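Local coordinates for protein possible prolidase (Bifidobacterium longum NCC2705, PDB 2P9B) that probably hydrolyses carbon-nitrogen bonds as a metal-dependent amidohydrolase, perhaps a prolidase, its substrate not established, at residues I10-V22 and L31-R43. Residues are numbered along the deposited sequence; the frame is centred on the assembly and turned at random.
Sequences IVEPFALAHATIV and LRNMTIVVGADGR
F14 to I21 pair with L31 to V38 as the two arms of a sharply bent antiparallel beta hairpin, consistent with the small beta domain that many amidohydrolases carry beside the TIM barrel. Paired backbone hydrogen bonds join F14 with V38, L16 with I36, A19 with M34 and I21 with L31. At H18 the first arm passes from the sheet completed by strands 44-49 and 60-63 into one that continues through strand 68-78, and at N33 the second returns. Two G1 beta bulges make the bend: H18 and A19 both face M34, while N33 and M34 both face A19. H18 and N33 have positive phi, a left-handed backbone that asparagine tolerates well, and their side chains lie side by side, pointing the same way. H18 ND1 donates to N33 OD1 (3.0 Å), which lies in the imidazole plane, ring and amide being nearly coplanar. A water accepts from N33 N and also bonds T20 OG1, bridging the arms. Inside the bend, the unbranched CB of M34, here selenomethionine, lets I21 CD1 approach to 3.6 Å; I21 CD1 also touches I36 CD1, and V69 adds to this apolar cluster. Small A17 suits the place beside T35, whose OG1 is hydrogen-bonded to S50. Farther along, F14 has CG between its backbone N and carbonyl carbon (chi1 65°), which turns a face of the ring onto V38 CB, 3.8 Å from the centroid in a CH-pi contact, and V38 CG2 reaches F14 CZ at 3.4 Å.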
ATOM      1  N   ILE A  10     -13.761  16.903  16.116  1.00 44.66           N
ATOM      2  CA  ILE A  10     -12.594  17.669  16.534  1.00 42.94           C
ATOM      3  C   ILE A  10     -11.545  16.760  17.165  1.00 40.88           C
ATOM      4  O   ILE A  10     -11.883  15.797  17.856  1.00 40.88           O
ATOM      5  CB  ILE A  10     -12.986  18.746  17.567  1.00 44.03           C
ATOM      6  CG1 ILE A  10     -14.118  19.614  17.012  1.00 44.92           C
ATOM      7  CG2 ILE A  10     -11.779  19.605  17.905  1.00 44.59           C
ATOM      8  CD1 ILE A  10     -14.654  20.630  18.001  1.00 45.90           C
ATOM      9  N   VAL A  11     -10.272  17.063  16.928  1.00 37.55           N
ATOM     10  CA  VAL A  11      -9.195  16.266  17.500  1.00 34.16           C
ATOM     11  C   VAL A  11      -8.944  16.680  18.945  1.00 31.87           C
ATOM     12  O   VAL A  11      -8.470  17.782  19.213  1.00 31.75           O
ATOM     13  CB  VAL A  11      -7.873  16.435  16.725  1.00 34.68           C
ATOM     14  CG1 VAL A  11      -6.777  15.632  17.401  1.00 33.43           C
ATOM     15  CG2 VAL A  11      -8.047  15.985  15.289  1.00 34.58           C
ATOM     16  N   GLU A  12      -9.270  15.791  19.872  1.00 29.48           N
ATOM     17  CA  GLU A  12      -9.061  16.066  21.285  1.00 27.68           C
ATOM     18  C   GLU A  12      -7.676  15.557  21.660  1.00 24.86           C
ATOM     19  O   GLU A  12      -7.369  14.379  21.478  1.00 24.79           O
ATOM     20  CB  GLU A  12     -10.133  15.368  22.119  1.00 31.09           C
ATOM     21  CG  GLU A  12     -11.548  15.833  21.798  1.00 36.19           C
ATOM     22  CD  GLU A  12     -12.599  15.155  22.658  1.00 39.59           C
ATOM     23  OE1 GLU A  12     -12.700  13.910  22.605  1.00 42.71           O
ATOM     24  OE2 GLU A  12     -13.323  15.867  23.386  1.00 41.74           O
ATOM     25  N   PRO A  13      -6.817  16.442  22.184  1.00 22.72           N
ATOM     26  CA  PRO A  13      -5.461  16.037  22.571  1.00 20.71           C
ATOM     27  C   PRO A  13      -5.465  14.915  23.599  1.00 19.77           C
ATOM     28  O   PRO A  13      -6.345  14.852  24.457  1.00 20.51           O
ATOM     29  CB  PRO A  13      -4.854  17.331  23.107  1.00 20.55           C
ATOM     30  CG  PRO A  13      -6.044  18.065  23.649  1.00 22.97           C
ATOM     31  CD  PRO A  13      -7.081  17.837  22.579  1.00 21.69           C
ATOM     32  N   PHE A  14      -4.480  14.027  23.508  1.00 18.49           N
ATOM     33  CA  PHE A  14      -4.392  12.907  24.435  1.00 18.14           C
ATOM     34  C   PHE A  14      -2.967  12.392  24.574  1.00 17.91           C
ATOM     35  O   PHE A  14      -2.060  12.825  23.866  1.00 18.96           O
ATOM     36  CB  PHE A  14      -5.294  11.769  23.950  1.00 19.25           C
ATOM     37  CG  PHE A  14      -4.858  11.164  22.639  1.00 21.07           C
ATOM     38  CD1 PHE A  14      -3.942  10.114  22.608  1.00 22.43           C
ATOM     39  CD2 PHE A  14      -5.353  11.655  21.434  1.00 21.04           C
ATOM     40  CE1 PHE A  14      -3.528   9.559  21.394  1.00 23.17           C
ATOM     41  CE2 PHE A  14      -4.950  11.111  20.217  1.00 22.51           C
ATOM     42  CZ  PHE A  14      -4.036  10.062  20.195  1.00 22.51           C
ATOM     43  N   ALA A  15      -2.781  11.459  25.497  1.00 18.23           N
ATOM     44  CA  ALA A  15      -1.475  10.860  25.714  1.00 19.47           C
ATOM     45  C   ALA A  15      -1.658   9.367  25.929  1.00 18.83           C
ATOM     46  O   ALA A  15      -2.468   8.948  26.757  1.00 21.62           O
ATOM     47  CB  ALA A  15      -0.797  11.489  26.927  1.00 19.72           C
ATOM     48  N   LEU A  16      -0.925   8.570  25.160  1.00 16.97           N
ATOM     49  CA  LEU A  16      -0.978   7.117  25.282  1.00 16.67           C
ATOM     50  C   LEU A  16       0.263   6.746  26.075  1.00 16.17           C
ATOM     51  O   LEU A  16       1.376   6.900  25.579  1.00 16.64           O
ATOM     52  CB  LEU A  16      -0.925   6.462  23.900  1.00 16.88           C
ATOM     53  CG  LEU A  16      -0.814   4.933  23.874  1.00 19.42           C
ATOM     54  CD1 LEU A  16      -2.064   4.306  24.466  1.00 21.78           C
ATOM     55  CD2 LEU A  16      -0.614   4.472  22.429  1.00 21.49           C
ATOM     56  N   ALA A  17       0.076   6.257  27.299  1.00 16.53           N
ATOM     57  CA  ALA A  17       1.215   5.928  28.150  1.00 17.22           C
ATOM     58  C   ALA A  17       1.466   4.454  28.446  1.00 16.89           C
ATOM     59  O   ALA A  17       0.598   3.600  28.251  1.00 16.93           O
ATOM     60  CB  ALA A  17       1.094   6.694  29.467  1.00 17.44           C
ATOM     61  N   HIS A  18       2.683   4.181  28.916  1.00 16.26           N
ATOM     62  CA  HIS A  18       3.120   2.840  29.299  1.00 17.60           C
ATOM     63  C   HIS A  18       3.122   1.808  28.181  1.00 17.91           C
ATOM     64  O   HIS A  18       3.004   0.610  28.428  1.00 18.73           O
ATOM     65  CB  HIS A  18       2.258   2.341  30.460  1.00 19.68           C
ATOM     66  CG  HIS A  18       2.191   3.298  31.606  1.00 21.84           C
ATOM     67  ND1 HIS A  18       3.313   3.741  32.271  1.00 23.92           N
ATOM     68  CD2 HIS A  18       1.138   3.917  32.191  1.00 23.26           C
ATOM     69  CE1 HIS A  18       2.955   4.593  33.215  1.00 24.38           C
ATOM     70  NE2 HIS A  18       1.641   4.719  33.187  1.00 24.79           N
ATOM     71  N   ALA A  19       3.283   2.267  26.949  1.00 18.44           N
ATOM     72  CA  ALA A  19       3.283   1.353  25.827  1.00 18.24           C
ATOM     73  C   ALA A  19       4.689   0.987  25.379  1.00 17.04           C
ATOM     74  O   ALA A  19       5.651   1.709  25.640  1.00 18.08           O
ATOM     75  CB  ALA A  19       2.519   1.961  24.661  1.00 20.43           C
ATOM     76  N   THR A  20       4.792  -0.162  24.722  1.00 16.70           N
ATOM     77  CA  THR A  20       6.054  -0.615  24.167  1.00 16.80           C
ATOM     78  C   THR A  20       5.974  -0.182  22.711  1.00 15.83           C
ATOM     79  O   THR A  20       5.071  -0.602  21.985  1.00 16.42           O
ATOM     80  CB  THR A  20       6.197  -2.146  24.210  1.00 18.01           C
ATOM     81  OG1 THR A  20       6.251  -2.584  25.572  1.00 21.78           O
ATOM     82  CG2 THR A  20       7.464  -2.576  23.487  1.00 19.86           C
ATOM     83  N   ILE A  21       6.901   0.666  22.289  1.00 14.66           N
ATOM     84  CA  ILE A  21       6.900   1.145  20.917  1.00 14.53           C
ATOM     85  C   ILE A  21       7.742   0.298  19.975  1.00 14.96           C
ATOM     86  O   ILE A  21       8.919   0.051  20.230  1.00 16.90           O
ATOM     87  CB  ILE A  21       7.433   2.596  20.815  1.00 15.30           C
ATOM     88  CG1 ILE A  21       6.527   3.548  21.599  1.00 14.87           C
ATOM     89  CG2 ILE A  21       7.517   3.014  19.343  1.00 17.56           C
ATOM     90  CD1 ILE A  21       6.916   5.014  21.472  1.00 16.23           C
ATOM     91  N   VAL A  22       7.117  -0.173  18.903  1.00 14.88           N
ATOM     92  CA  VAL A  22       7.829  -0.908  17.868  1.00 14.60           C
ATOM     93  C   VAL A  22       7.970   0.208  16.837  1.00 14.43           C
ATOM     94  O   VAL A  22       6.999   0.596  16.185  1.00 14.60           O
ATOM     95  CB  VAL A  22       6.994  -2.083  17.323  1.00 15.53           C
ATOM     96  CG1 VAL A  22       7.640  -2.649  16.072  1.00 16.99           C
ATOM     97  CG2 VAL A  22       6.908  -3.181  18.386  1.00 18.33           C
ATOM     98  N   LEU A  31      11.067   0.303  22.040  1.00 20.22           N
ATOM     99  CA  LEU A  31      11.269   1.177  23.190  1.00 19.30           C
ATOM    100  C   LEU A  31      10.212   0.843  24.228  1.00 20.33           C
ATOM    101  O   LEU A  31       9.020   0.860  23.930  1.00 19.77           O
ATOM    102  CB  LEU A  31      11.145   2.633  22.754  1.00 19.95           C
ATOM    103  CG  LEU A  31      11.980   2.972  21.513  1.00 21.72           C
ATOM    104  CD1 LEU A  31      11.660   4.379  21.059  1.00 22.91           C
ATOM    105  CD2 LEU A  31      13.466   2.815  21.828  1.00 23.22           C
ATOM    106  N   ARG A  32      10.648   0.551  25.449  1.00 19.69           N
ATOM    107  CA  ARG A  32       9.728   0.173  26.514  1.00 21.01           C
ATOM    108  C   ARG A  32       9.221   1.312  27.395  1.00 19.66           C
ATOM    109  O   ARG A  32       9.882   2.337  27.544  1.00 19.71           O
ATOM    110  CB  ARG A  32      10.388  -0.899  27.381  1.00 23.11           C
ATOM    111  CG  ARG A  32      10.874  -2.090  26.577  1.00 28.07           C
ATOM    112  CD  ARG A  32      11.625  -3.083  27.444  1.00 32.32           C
ATOM    113  NE  ARG A  32      12.176  -4.180  26.651  1.00 36.23           N
ATOM    114  CZ  ARG A  32      13.130  -4.042  25.735  1.00 37.16           C
ATOM    115  NH1 ARG A  32      13.655  -2.848  25.486  1.00 38.34           N
ATOM    116  NH2 ARG A  32      13.560  -5.099  25.062  1.00 37.63           N
ATOM    117  N   ASN A  33       8.033   1.110  27.964  1.00 18.39           N
ATOM    118  CA  ASN A  33       7.381   2.075  28.852  1.00 19.09           C
ATOM    119  C   ASN A  33       7.502   3.509  28.346  1.00 18.41           C
ATOM    120  O   ASN A  33       8.139   4.365  28.970  1.00 17.78           O
ATOM    121  CB  ASN A  33       7.955   1.951  30.263  1.00 22.49           C
ATOM    122  CG  ASN A  33       7.096   2.645  31.303  1.00 26.33           C
ATOM    123  OD1 ASN A  33       5.869   2.684  31.183  1.00 26.47           O
ATOM    124  ND2 ASN A  33       7.732   3.177  32.341  1.00 29.35           N
HETATM  125  N   MSE A  34       6.860   3.747  27.207  1.00 16.77           N
HETATM  126  CA  MSE A  34       6.855   5.032  26.532  1.00 15.60           C
HETATM  127  C   MSE A  34       5.483   5.697  26.527  1.00 15.15           C
HETATM  128  O   MSE A  34       4.455   5.037  26.640  1.00 16.71           O
HETATM  129  CB  MSE A  34       7.292   4.844  25.075  1.00 16.71           C
HETATM  130  CG  MSE A  34       8.666   4.214  24.880  1.00 17.27           C
HETATM  131 SE   MSE A  34      10.081   5.256  25.603  1.00 24.27          SE
HETATM  132  CE  MSE A  34      10.099   6.595  24.289  1.00 19.79           C
ATOM    133  N   THR A  35       5.483   7.015  26.381  1.00 14.81           N
ATOM    134  CA  THR A  35       4.249   7.771  26.295  1.00 15.08           C
ATOM    135  C   THR A  35       4.300   8.555  24.991  1.00 15.64           C
ATOM    136  O   THR A  35       5.334   9.123  24.637  1.00 15.23           O
ATOM    137  CB  THR A  35       4.093   8.773  27.459  1.00 15.76           C
ATOM    138  OG1 THR A  35       3.884   8.057  28.679  1.00 16.02           O
ATOM    139  CG2 THR A  35       2.912   9.715  27.208  1.00 17.03           C
ATOM    140  N   ILE A  36       3.194   8.557  24.260  1.00 15.27           N
ATOM    141  CA  ILE A  36       3.112   9.306  23.020  1.00 14.50           C
ATOM    142  C   ILE A  36       2.047  10.360  23.262  1.00 14.49           C
ATOM    143  O   ILE A  36       0.899  10.036  23.567  1.00 15.59           O
ATOM    144  CB  ILE A  36       2.686   8.419  21.831  1.00 13.49           C
ATOM    145  CG1 ILE A  36       3.731   7.324  21.589  1.00 15.52           C
ATOM    146  CG2 ILE A  36       2.535   9.278  20.581  1.00 13.14           C
ATOM    147  CD1 ILE A  36       3.391   6.388  20.439  1.00 17.92           C
ATOM    148  N   VAL A  37       2.436  11.623  23.142  1.00 13.42           N
ATOM    149  CA  VAL A  37       1.514  12.721  23.364  1.00 14.19           C
ATOM    150  C   VAL A  37       1.073  13.316  22.034  1.00 14.47           C
ATOM    151  O   VAL A  37       1.902  13.688  21.206  1.00 15.42           O
ATOM    152  CB  VAL A  37       2.170  13.822  24.220  1.00 14.67           C
ATOM    153  CG1 VAL A  37       1.168  14.937  24.484  1.00 15.42           C
ATOM    154  CG2 VAL A  37       2.677  13.219  25.529  1.00 14.95           C
ATOM    155  N   VAL A  38      -0.237  13.402  21.841  1.00 15.50           N
ATOM    156  CA  VAL A  38      -0.795  13.939  20.603  1.00 16.50           C
ATOM    157  C   VAL A  38      -1.514  15.265  20.839  1.00 16.23           C
ATOM    158  O   VAL A  38      -2.362  15.375  21.726  1.00 17.14           O
ATOM    159  CB  VAL A  38      -1.778  12.928  19.968  1.00 15.16           C
ATOM    160  CG1 VAL A  38      -2.361  13.497  18.685  1.00 15.83           C
ATOM    161  CG2 VAL A  38      -1.055  11.609  19.687  1.00 17.82           C
ATOM    162  N   GLY A  39      -1.170  16.267  20.033  1.00 17.71           N
ATOM    163  CA  GLY A  39      -1.777  17.583  20.167  1.00 18.08           C
ATOM    164  C   GLY A  39      -3.137  17.728  19.509  1.00 19.35           C
ATOM    165  O   GLY A  39      -3.618  16.811  18.844  1.00 18.63           O
ATOM    166  N   ALA A  40      -3.754  18.892  19.691  1.00 19.62           N
ATOM    167  CA  ALA A  40      -5.070  19.166  19.125  1.00 20.78           C
ATOM    168  C   ALA A  40      -5.022  19.242  17.605  1.00 19.90           C
ATOM    169  O   ALA A  40      -6.055  19.144  16.941  1.00 22.58           O
ATOM    170  CB  ALA A  40      -5.632  20.471  19.698  1.00 21.28           C
ATOM    171  N   ASP A  41      -3.823  19.417  17.057  1.00 20.18           N
ATOM    172  CA  ASP A  41      -3.662  19.485  15.610  1.00 20.51           C
ATOM    173  C   ASP A  41      -3.503  18.094  14.995  1.00 19.39           C
ATOM    174  O   ASP A  41      -3.271  17.963  13.794  1.00 18.06           O
ATOM    175  CB  ASP A  41      -2.460  20.360  15.240  1.00 22.55           C
ATOM    176  CG  ASP A  41      -1.154  19.844  15.813  1.00 24.68           C
ATOM    177  OD1 ASP A  41      -1.169  18.845  16.561  1.00 24.29           O
ATOM    178  OD2 ASP A  41      -0.103  20.456  15.514  1.00 27.22           O
ATOM    179  N   GLY A  42      -3.628  17.061  15.824  1.00 17.63           N
ATOM    180  CA  GLY A  42      -3.517  15.695  15.330  1.00 16.60           C
ATOM    181  C   GLY A  42      -2.099  15.217  15.067  1.00 15.91           C
ATOM    182  O   GLY A  42      -1.892  14.167  14.451  1.00 16.49           O
ATOM    183  N   ARG A  43      -1.124  15.986  15.533  1.00 14.79           N
ATOM    184  CA  ARG A  43       0.280  15.646  15.359  1.00 15.90           C
ATOM    185  C   ARG A  43       0.924  15.218  16.669  1.00 15.27           C
ATOM    186  O   ARG A  43       0.495  15.616  17.754  1.00 16.50           O
ATOM    187  CB  ARG A  43       1.046  16.837  14.783  1.00 18.64           C
ATOM    188  CG  ARG A  43       0.611  17.204  13.378  1.00 23.79           C
ATOM    189  CD  ARG A  43       1.376  18.402  12.851  1.00 29.60           C
ATOM    190  NE  ARG A  43       0.951  18.761  11.500  1.00 35.13           N
ATOM    191  CZ  ARG A  43       1.097  17.978  10.434  1.00 39.05           C
ATOM    192  NH1 ARG A  43       1.662  16.781  10.551  1.00 39.67           N
ATOM    193  NH2 ARG A  43       0.680  18.393   9.246  1.00 40.93           N
TER
HETATM  194  O   HOH W   1       6.639  -1.241  27.948  1.00 27.51           O